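Local coordinates for carboxylic ester hydrolase (PDB 7K4O), which probably hydrolyses the ester bonds of tannins as a secreted fungal serine esterase of the tannase family, with gallic acid held in its pocket, at residues G96-N101 / I357-D362; E145-F150 / Q388-T393. All coordinates share one frame; numbering follows the deposited sequence.

In the fold
From the N terminus, strand 89-93 of the mixed sheet runs into the loop holding 96-101, and helix 144-169, whose first turns hold 145-150, follows. Some 240 to 260 residues later the chain returns through helices 351-361 and 376-390, which carry 357-362 and 388-393 and follow each other in sequence. Interaction 1 closes the span between 101 and 357, interaction 2 that between 150 and 388. Their segments alternate, so the two closures cross instead of nesting. Both tie the alpha/beta-hydrolase part of the fold to helices lying between strands 205-209 and 410-416, probably an insertion into the core, and they meet at Leu-360 and Tyr-390.

Interaction 1: G96-N101 / I357-D362; sequences GGYAIN and IALLVD. With NAG (2-acetamido-2-deoxy-beta-D-glucopyranose), chain E; GDE (3,4,5-trihydroxybenzoic acid), chain J.
Tyr-98 reaches from the loop 96-101 to two leucines on helix 351-361, and the packing is mostly carbon on carbon. Its ring carbon CE2 lies 4.0 Å from Leu-359 CD2, which approaches obliquely as the two side chains slide past each other in opposite directions. Leu-360 CD1 sits at the ring edge, near its plane, 4.2 Å from Tyr-98 OH; here the two reach toward each other from opposite directions. Leu-359 CG is anti to its backbone N (chi1 -172°), whereas Leu-360 CG is anti to its carbonyl carbon (chi1 -73°), and these different settings bring one methyl of each leucine to the same ring. The contact is small and buried.

Polar contacts lie within each segment and at the ligand. A type II' beta turn from Gly-96 to Ala-99 is closed by Ala-99 N to Gly-96 O (2.9 Å), with the reverse bond from Gly-96 N to Ala-99 O at 3.0 Å. The turn presents Gly-97 N to the carboxylate oxygen OAA of the bound gallate at 2.7 Å, nearly straight at 170°, consistent with an oxyanion-hole amide. On the other segment, Ile-357 O accepts from both Val-361 N and Asp-362 N, a pi-type widening of the helix.

Phe-150 of helix 144-169 also packs on Tyr-98, while Trp-382 of helix 376-390 packs on Ile-357 and Val-361; the loop itself follows sheet strand 89-93.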
loop_
_atom_site.group_PDB
_atom_site.type_symbol
_atom_site.label_atom_id
_atom_site.label_comp_id
_atom_site.label_asym_id
_atom_site.label_seq_id
_atom_site.Cartn_x
_atom_site.Cartn_y
_atom_site.Cartn_z
ATOM N N GLY A 96 3.590 -5.525 5.078
ATOM C CA GLY A 96 2.120 -5.654 5.037
ATOM C C GLY A 96 1.631 -5.777 6.475
ATOM O O GLY A 96 2.294 -6.484 7.271
ATOM N N GLY A 97 0.568 -5.050 6.803
ATOM C CA GLY A 97 0.106 -5.008 8.203
ATOM C C GLY A 97 1.188 -4.353 9.043
ATOM O O GLY A 97 1.668 -3.267 8.660
ATOM N N TYR A 98 1.565 -4.970 10.155
ATOM C CA TYR A 98 2.696 -4.477 10.970
ATOM C C TYR A 98 3.967 -5.250 10.663
ATOM O O TYR A 98 4.924 -5.099 11.401
ATOM C CB TYR A 98 2.329 -4.501 12.463
ATOM C CG TYR A 98 1.491 -3.325 12.897
ATOM C CD1 TYR A 98 0.106 -3.323 12.729
ATOM C CD2 TYR A 98 2.085 -2.170 13.377
ATOM C CE1 TYR A 98 -0.675 -2.222 13.074
ATOM C CE2 TYR A 98 1.317 -1.066 13.733
ATOM C CZ TYR A 98 -0.062 -1.094 13.605
ATOM O OH TYR A 98 -0.799 0.026 13.928
ATOM N N ALA A 99 3.994 -6.029 9.586
ATOM C CA ALA A 99 5.204 -6.723 9.102
ATOM C C ALA A 99 5.973 -5.795 8.167
ATOM O O ALA A 99 5.362 -4.994 7.472
ATOM C CB ALA A 99 4.877 -8.013 8.362
ATOM N N ILE A 100 7.286 -5.914 8.221
ATOM C CA ILE A 100 8.195 -5.072 7.393
ATOM C C ILE A 100 8.733 -5.921 6.226
ATOM O O ILE A 100 9.432 -5.340 5.340
ATOM C CB ILE A 100 9.325 -4.512 8.251
ATOM C CG1 ILE A 100 10.002 -3.340 7.539
ATOM C CG2 ILE A 100 10.310 -5.589 8.701
ATOM C CD1 ILE A 100 10.942 -2.565 8.437
ATOM N N ASN A 101 8.386 -7.193 6.168
ATOM C CA ASN A 101 8.738 -8.052 5.000
ATOM C C ASN A 101 7.501 -8.862 4.603
ATOM O O ASN A 101 6.504 -8.932 5.382
ATOM C CB ASN A 101 9.906 -8.964 5.317
ATOM C CG ASN A 101 9.535 -10.014 6.357
ATOM O OD1 ASN A 101 8.883 -11.009 6.017
ATOM N ND2 ASN A 101 9.973 -9.785 7.597
ATOM N N ILE A 357 -4.785 2.647 18.198
ATOM C CA ILE A 357 -5.064 3.331 19.502
ATOM C C ILE A 357 -4.379 2.580 20.637
ATOM O O ILE A 357 -3.686 3.214 21.468
ATOM C CB ILE A 357 -6.569 3.528 19.725
ATOM C CG1 ILE A 357 -7.202 4.348 18.602
ATOM C CG2 ILE A 357 -6.818 4.131 21.118
ATOM C CD1 ILE A 357 -6.518 5.649 18.245
ATOM N N ALA A 358 -4.539 1.264 20.709
ATOM C CA ALA A 358 -3.984 0.480 21.831
ATOM C C ALA A 358 -2.449 0.529 21.824
ATOM O O ALA A 358 -1.826 0.627 22.898
ATOM C CB ALA A 358 -4.494 -0.934 21.802
ATOM N N LEU A 359 -1.809 0.376 20.650
ATOM C CA LEU A 359 -0.350 0.174 20.552
ATOM C C LEU A 359 0.405 1.515 20.566
ATOM O O LEU A 359 1.447 1.585 21.198
ATOM C CB LEU A 359 -0.024 -0.555 19.249
ATOM C CG LEU A 359 1.429 -0.986 19.107
ATOM C CD1 LEU A 359 1.793 -2.068 20.103
ATOM C CD2 LEU A 359 1.662 -1.389 17.658
ATOM N N LEU A 360 -0.034 2.493 19.786
ATOM C CA LEU A 360 0.782 3.677 19.508
ATOM C C LEU A 360 0.208 4.943 20.155
ATOM O O LEU A 360 0.895 5.940 20.178
ATOM C CB LEU A 360 0.955 3.818 18.004
ATOM C CG LEU A 360 1.909 2.794 17.387
ATOM C CD1 LEU A 360 1.676 2.756 15.889
ATOM C CD2 LEU A 360 3.343 3.158 17.711
ATOM N N VAL A 361 -1.013 4.910 20.661
ATOM C CA VAL A 361 -1.578 6.044 21.422
ATOM C C VAL A 361 -1.532 5.690 22.909
ATOM O O VAL A 361 -0.790 6.348 23.668
ATOM C CB VAL A 361 -2.980 6.399 20.922
ATOM C CG1 VAL A 361 -3.546 7.543 21.776
ATOM C CG2 VAL A 361 -2.971 6.775 19.441
ATOM N N ASP A 362 -2.205 4.626 23.309
ATOM C CA ASP A 362 -2.250 4.181 24.733
ATOM C C ASP A 362 -0.977 3.442 25.122
ATOM O O ASP A 362 -0.619 3.356 26.335
ATOM C CB ASP A 362 -3.468 3.296 24.958
ATOM C CG ASP A 362 -4.809 4.011 24.773
ATOM O OD1 ASP A 362 -4.846 5.242 24.679
ATOM O OD2 ASP A 362 -5.816 3.284 24.667
HETATM C C1 NAG E . -4.256 1.641 28.487
HETATM C C2 NAG E . -5.072 1.360 29.795
HETATM C C3 NAG E . -6.305 2.205 29.849
HETATM C C4 NAG E . -5.861 3.686 29.767
HETATM C C5 NAG E . -5.036 3.888 28.503
HETATM C C6 NAG E . -4.440 5.292 28.503
HETATM C C7 NAG E . -4.757 -0.951 30.581
HETATM C C8 NAG E . -5.247 -2.355 30.435
HETATM N N2 NAG E . -5.376 -0.061 29.829
HETATM O O3 NAG E . -6.828 1.844 31.126
HETATM O O4 NAG E . -6.988 4.553 29.568
HETATM O O5 NAG E . -3.969 2.999 28.489
HETATM O O6 NAG E . -3.240 5.382 29.310
HETATM O O7 NAG E . -3.903 -0.662 31.376
HETATM O OAA GDE J . -0.494 -3.476 4.887
HETATM O OAB GDE J . -2.523 -4.240 4.446
HETATM O OAC GDE J . -1.419 0.183 8.382
HETATM O OAD GDE J . -5.547 -0.444 6.060
HETATM O OAE GDE J . -4.107 0.855 7.901
HETATM C CAF GDE J . -1.578 -1.598 6.687
HETATM C CAG GDE J . -3.685 -1.921 5.499
HETATM C CAH GDE J . -1.756 -3.404 4.991
HETATM C CAI GDE J . -2.152 -0.545 7.416
HETATM C CAJ GDE J . -4.278 -0.882 6.262
HETATM C CAK GDE J . -2.381 -2.285 5.792
HETATM C CAL GDE J . -3.510 -0.205 7.172
#

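Interaction 2: E145-F150 / Q388-T393; sequences ETLYMF and QEYYST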
loop_
_atom_site.group_PDB
_atom_site.type_symbol
_atom_site.label_atom_id
_atom_site.label_comp_id
_atom_site.label_asym_id
_atom_site.label_seq_id
_atom_site.Cartn_x
_atom_site.Cartn_y
_atom_site.Cartn_z
ATOM N N GLU A 145 13.505 2.376 19.225
ATOM C CA GLU A 145 14.324 1.723 18.187
ATOM C C GLU A 145 13.369 1.000 17.216
ATOM O O GLU A 145 13.536 1.095 15.970
ATOM C CB GLU A 145 15.361 0.770 18.771
ATOM C CG GLU A 145 16.132 0.015 17.700
ATOM C CD GLU A 145 17.048 0.816 16.798
ATOM O OE1 GLU A 145 17.646 0.181 15.823
ATOM O OE2 GLU A 145 17.231 2.024 17.028
ATOM N N THR A 146 12.394 0.262 17.748
ATOM C CA THR A 146 11.398 -0.427 16.903
ATOM C C THR A 146 10.659 0.581 16.046
ATOM O O THR A 146 10.477 0.349 14.831
ATOM C CB THR A 146 10.396 -1.243 17.732
ATOM O OG1 THR A 146 11.118 -2.141 18.565
ATOM C CG2 THR A 146 9.410 -1.960 16.844
ATOM N N LEU A 147 10.176 1.673 16.648
ATOM C CA LEU A 147 9.450 2.714 15.929
ATOM C C LEU A 147 10.285 3.236 14.763
ATOM O O LEU A 147 9.757 3.291 13.641
ATOM C CB LEU A 147 9.083 3.860 16.882
ATOM C CG LEU A 147 8.469 5.064 16.224
ATOM C CD1 LEU A 147 7.095 4.741 15.681
ATOM C CD2 LEU A 147 8.335 6.245 17.173
ATOM N N TYR A 148 11.527 3.616 15.034
ATOM C CA TYR A 148 12.375 4.230 13.979
ATOM C C TYR A 148 12.735 3.178 12.908
ATOM O O TYR A 148 12.753 3.554 11.697
ATOM C CB TYR A 148 13.626 4.886 14.572
ATOM C CG TYR A 148 13.359 6.315 14.972
ATOM C CD1 TYR A 148 12.663 6.603 16.147
ATOM C CD2 TYR A 148 13.823 7.388 14.233
ATOM C CE1 TYR A 148 12.413 7.919 16.518
ATOM C CE2 TYR A 148 13.558 8.712 14.578
ATOM C CZ TYR A 148 12.861 8.978 15.753
ATOM O OH TYR A 148 12.629 10.266 16.159
ATOM N N MET A 149 13.093 1.965 13.314
ATOM C CA MET A 149 13.409 0.908 12.330
ATOM C C MET A 149 12.179 0.625 11.428
ATOM O O MET A 149 12.327 0.593 10.194
ATOM C CB MET A 149 13.822 -0.349 13.071
ATOM C CG MET A 149 15.243 -0.284 13.601
ATOM S SD MET A 149 16.493 -0.249 12.256
ATOM C CE MET A 149 16.582 -2.012 11.935
ATOM N N PHE A 150 10.981 0.498 11.985
ATOM C CA PHE A 150 9.761 0.282 11.186
ATOM C C PHE A 150 9.476 1.493 10.310
ATOM O O PHE A 150 9.131 1.353 9.122
ATOM C CB PHE A 150 8.583 -0.012 12.117
ATOM C CG PHE A 150 7.283 -0.398 11.465
ATOM C CD1 PHE A 150 7.205 -1.453 10.568
ATOM C CD2 PHE A 150 6.115 0.267 11.775
ATOM C CE1 PHE A 150 5.994 -1.830 10.016
ATOM C CE2 PHE A 150 4.901 -0.080 11.182
ATOM C CZ PHE A 150 4.837 -1.155 10.356
ATOM N N GLN A 388 1.065 15.310 14.900
ATOM C CA GLN A 388 2.253 15.927 15.548
ATOM C C GLN A 388 3.201 14.818 16.023
ATOM O O GLN A 388 4.432 14.931 15.838
ATOM C CB GLN A 388 1.823 16.879 16.673
ATOM C CG GLN A 388 3.002 17.550 17.343
ATOM C CD GLN A 388 2.648 18.627 18.349
ATOM O OE1 GLN A 388 1.464 18.799 18.748
ATOM N NE2 GLN A 388 3.681 19.326 18.789
ATOM N N GLU A 389 2.682 13.814 16.705
ATOM C CA GLU A 389 3.514 12.797 17.394
ATOM C C GLU A 389 4.298 11.961 16.363
ATOM O O GLU A 389 5.480 11.655 16.626
ATOM C CB GLU A 389 2.606 11.926 18.259
ATOM C CG GLU A 389 3.301 10.761 18.956
ATOM C CD GLU A 389 2.469 10.172 20.109
ATOM O OE1 GLU A 389 1.204 10.410 20.164
ATOM O OE2 GLU A 389 3.063 9.436 20.932
ATOM N N TYR A 390 3.683 11.654 15.225
ATOM C CA TYR A 390 4.256 10.677 14.257
ATOM C C TYR A 390 4.712 11.352 12.971
ATOM O O TYR A 390 5.207 10.609 12.062
ATOM C CB TYR A 390 3.291 9.490 14.070
ATOM C CG TYR A 390 3.203 8.635 15.312
ATOM C CD1 TYR A 390 4.325 8.047 15.838
ATOM C CD2 TYR A 390 2.027 8.512 16.044
ATOM C CE1 TYR A 390 4.326 7.358 17.035
ATOM C CE2 TYR A 390 2.014 7.803 17.232
ATOM C CZ TYR A 390 3.145 7.194 17.723
ATOM O OH TYR A 390 3.169 6.542 18.913
ATOM N N TYR A 391 4.681 12.674 12.887
ATOM C CA TYR A 391 5.080 13.425 11.659
ATOM C C TYR A 391 6.422 12.913 11.137
ATOM O O TYR A 391 6.566 12.692 9.923
ATOM C CB TYR A 391 5.244 14.926 11.960
ATOM C CG TYR A 391 4.868 15.842 10.823
ATOM C CD1 TYR A 391 5.739 16.107 9.782
ATOM C CD2 TYR A 391 3.652 16.480 10.831
ATOM C CE1 TYR A 391 5.353 16.947 8.741
ATOM C CE2 TYR A 391 3.275 17.344 9.824
ATOM C CZ TYR A 391 4.096 17.503 8.740
ATOM O OH TYR A 391 3.625 18.358 7.771
ATOM N N SER A 392 7.405 12.794 12.026
ATOM C CA SER A 392 8.828 12.509 11.702
ATOM C C SER A 392 9.107 11.014 11.504
ATOM O O SER A 392 10.259 10.676 11.124
ATOM C CB SER A 392 9.752 13.071 12.750
ATOM O OG SER A 392 9.717 14.477 12.766
ATOM N N THR A 393 8.171 10.115 11.799
ATOM C CA THR A 393 8.439 8.652 11.799
ATOM C C THR A 393 7.407 7.971 10.900
ATOM O O THR A 393 7.717 7.617 9.763
ATOM C CB THR A 393 8.494 8.046 13.227
ATOM O OG1 THR A 393 7.293 8.452 13.912
ATOM C CG2 THR A 393 9.706 8.505 14.006
#
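The Tyr-148 ring takes the Thr-393 methyl over one face: CG2 lies 3.8 Å from the ring centroid, 17° off the normal, a CH-pi contact displaced toward the rim, where CZ is the nearest ring atom. The Tyr-390 ring is packed differently. Glu-389 CG of the same helix lies over the centre of one face, Thr-393 OG1 is in plane at the edge, and Leu-147 CD1 meets CE1 obliquely at 4.0 Å. In the alpha/beta-hydrolase fold to which the tannase family belongs, this joins helix 144-169 to the last part of helix 376-390 and the type I beta turn from Tyr-390 to Thr-393, with Thr-393 N bonded to Tyr-390 O.

Thr-393 carries most of the contact, meeting both Leu-147 and Tyr-148 at about a right angle. With chi1 at 52°, OG1 stands between the backbone N and the carbonyl carbon, and CG2 is anti to the carbonyl carbon; this sets CG2 over the Tyr-148 face and OG1 at the Tyr-390 edge.

Beyond the two segments, Ala-151 also touches Thr-393, and Arg-198 NH2 bonds to Ser-392 O. The phenol of Tyr-390 is turned to helix 351-361, its OH hydrogen-bonded to Leu-360 O. Across the segments, Leu-147 CD2 touches both branches of Thr-393, standing 4.1 Å from OG1 and 4.1 Å from CG2.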